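Local atomic coordinates of cell division control protein 4 (Saccharomyces cerevisiae, PDB entry 3V7D), a protein that recognises phosphorylated target proteins, such as the CDK inhibitor SIC1, as the substrate-binding F-box subunit of an SCF E3 ubiquitin ligase that marks them for proteasomal degradation. Residues R118-S123 with A139-I144. The protein carries 1 engineered substitution. Numbering follows the deposited sequence.
Sequences RGHMTS and ADDKMI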
loop_
_atom_site.group_PDB
_atom_site.type_symbol
_atom_site.label_atom_id
_atom_site.label_comp_id
_atom_site.label_asym_id
_atom_site.label_seq_id
_atom_site.Cartn_x
_atom_site.Cartn_y
_atom_site.Cartn_z
ATOM N N ARG B 118 -19.168 2.558 23.760
ATOM C CA ARG B 118 -20.240 3.535 23.609
ATOM C C ARG B 118 -19.908 4.542 22.517
ATOM O O ARG B 118 -18.779 5.026 22.435
ATOM C CB ARG B 118 -20.476 4.276 24.929
ATOM C CG ARG B 118 -21.462 5.444 24.817
ATOM C CD ARG B 118 -21.632 6.179 26.143
ATOM N NE ARG B 118 -22.045 5.282 27.218
ATOM C CZ ARG B 118 -23.310 4.995 27.511
ATOM N NH1 ARG B 118 -24.297 5.536 26.806
ATOM N NH2 ARG B 118 -23.588 4.165 28.508
ATOM N N GLY B 119 -20.894 4.847 21.679
ATOM C CA GLY B 119 -20.727 5.827 20.619
ATOM C C GLY B 119 -21.261 7.191 21.015
ATOM O O GLY B 119 -21.033 7.648 22.133
ATOM N N HIS B 120 -21.976 7.840 20.097
ATOM C CA HIS B 120 -22.535 9.168 20.348
ATOM C C HIS B 120 -23.965 9.103 20.884
ATOM O O HIS B 120 -24.567 8.030 20.955
ATOM C CB HIS B 120 -22.501 10.012 19.069
ATOM C CG HIS B 120 -21.127 10.439 18.664
ATOM N ND1 HIS B 120 -20.722 11.757 18.678
ATOM C CD2 HIS B 120 -20.055 9.721 18.249
ATOM C CE1 HIS B 120 -19.466 11.834 18.277
ATOM N NE2 HIS B 120 -19.037 10.613 18.011
ATOM N N MET B 121 -24.505 10.260 21.254
ATOM C CA MET B 121 -25.883 10.341 21.730
ATOM C C MET B 121 -26.892 10.095 20.611
ATOM O O MET B 121 -28.033 9.715 20.868
ATOM C CB MET B 121 -26.145 11.685 22.412
ATOM C CG MET B 121 -25.662 11.735 23.857
ATOM S SD MET B 121 -25.821 13.365 24.606
ATOM C CE MET B 121 -24.383 14.193 23.933
ATOM N N THR B 122 -26.470 10.317 19.369
ATOM C CA THR B 122 -27.298 9.976 18.218
ATOM C C THR B 122 -26.815 8.659 17.622
ATOM O O THR B 122 -25.661 8.273 17.811
ATOM C CB THR B 122 -27.278 11.077 17.140
ATOM O OG1 THR B 122 -25.928 11.325 16.728
ATOM C CG2 THR B 122 -27.878 12.364 17.683
ATOM N N SER B 123 -27.696 7.969 16.906
ATOM C CA SER B 123 -27.373 6.645 16.383
ATOM C C SER B 123 -26.559 6.713 15.091
ATOM O O SER B 123 -25.962 5.722 14.674
ATOM C CB SER B 123 -28.645 5.824 16.168
ATOM O OG SER B 123 -29.480 6.426 15.198
ATOM N N ALA B 139 -20.586 13.358 15.213
ATOM C CA ALA B 139 -21.990 13.069 14.942
ATOM C C ALA B 139 -22.862 14.320 14.987
ATOM O O ALA B 139 -22.376 15.431 15.217
ATOM C CB ALA B 139 -22.512 12.019 15.906
ATOM N N ASP B 140 -24.158 14.129 14.769
ATOM C CA ASP B 140 -25.090 15.242 14.771
ATOM C C ASP B 140 -25.469 15.637 16.193
ATOM O O ASP B 140 -26.314 16.508 16.398
ATOM C CB ASP B 140 -26.338 14.910 13.956
ATOM C CG ASP B 140 -26.882 16.117 13.218
ATOM O OD1 ASP B 140 -26.083 16.818 12.560
ATOM O OD2 ASP B 140 -28.101 16.375 13.307
ATOM N N ASP B 141 -24.837 14.996 17.173
ATOM C CA ASP B 141 -25.033 15.348 18.576
ATOM C C ASP B 141 -24.086 16.472 18.990
ATOM O O ASP B 141 -23.907 16.734 20.177
ATOM C CB ASP B 141 -24.846 14.120 19.482
ATOM C CG ASP B 141 -23.405 13.618 19.515
ATOM O OD1 ASP B 141 -22.621 13.948 18.599
ATOM O OD2 ASP B 141 -23.055 12.882 20.459
ATOM N N LYS B 142 -23.469 17.108 17.995
ATOM C CA LYS B 142 -22.567 18.247 18.191
ATOM C C LYS B 142 -21.248 17.877 18.880
ATOM O O LYS B 142 -20.445 18.757 19.199
ATOM C CB LYS B 142 -23.265 19.385 18.955
ATOM C CG LYS B 142 -24.610 19.812 18.379
ATOM C CD LYS B 142 -25.291 20.859 19.268
ATOM C CE LYS B 142 -26.675 21.207 18.748
ATOM N NZ LYS B 142 -27.366 22.222 19.599
ATOM N N MET B 143 -21.018 16.583 19.082
ATOM C CA MET B 143 -19.845 16.117 19.818
ATOM C C MET B 143 -18.772 15.465 18.949
ATOM O O MET B 143 -19.055 14.897 17.895
ATOM C CB MET B 143 -20.263 15.128 20.909
ATOM C CG MET B 143 -21.249 15.695 21.911
ATOM S SD MET B 143 -20.641 17.224 22.639
ATOM C CE MET B 143 -21.863 17.498 23.922
ATOM N N ILE B 144 -17.534 15.549 19.420
ATOM C CA ILE B 144 -16.422 14.819 18.834
ATOM C C ILE B 144 -15.865 13.889 19.903
ATOM O O ILE B 144 -15.528 14.331 21.001
ATOM C CB ILE B 144 -15.303 15.767 18.373
ATOM C CG1 ILE B 144 -15.813 16.704 17.279
ATOM C CG2 ILE B 144 -14.107 14.974 17.877
ATOM C CD1 ILE B 144 -14.768 17.678 16.772
#
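His120 and Asp141 join across the first WD repeat of the beta-propeller, tying the loop that follows strand 113-118 to the tight turn between strands 134-139 and 144-148. This is the His-Asp pairing of WD repeats, in which the histidine of the GH dipeptide, here Gly119-His120, meets the aspartate of the blade's hairpin turn. His120 ND1 donates to Asp141 OD1 at 2.9 Å. OD1 is met on its syn side, 24° out of the carboxylate plane, with the ring and carboxylate planes 60° apart. Asp141 OD2 accepts from Met121 N at 3.1 Å, met from above the carboxylate plane, so one side chain grips both ring and main chain of residues 118-123. Asp141 CG sits between its own backbone N and carbonyl carbon (chi1 68°), a rotation that also lets OD1 accept from Met143 N, two residues on, in an Asx turn; this N-H and the imidazole reach OD1 from opposite faces of the carboxylate. The turn itself is type I, from Ala139 to Lys142. Ala139 CB lies over one face of the His120 imidazole, 3.6 Å from the ring centroid, in a CH-pi contact. With Thr137 OG1 hydrogen-bonded to NE2, both ring nitrogens are engaged, which should fix the ring's rotation. Farther out, Thr122 CG2 rests 3.9 Å from Asp141 CB, and the bent Met121 chain brings CE to 4.0 Å from Met143 CG. At the ring edge, near its plane, His120 CE1 comes within 3.1 Å of Met143 O.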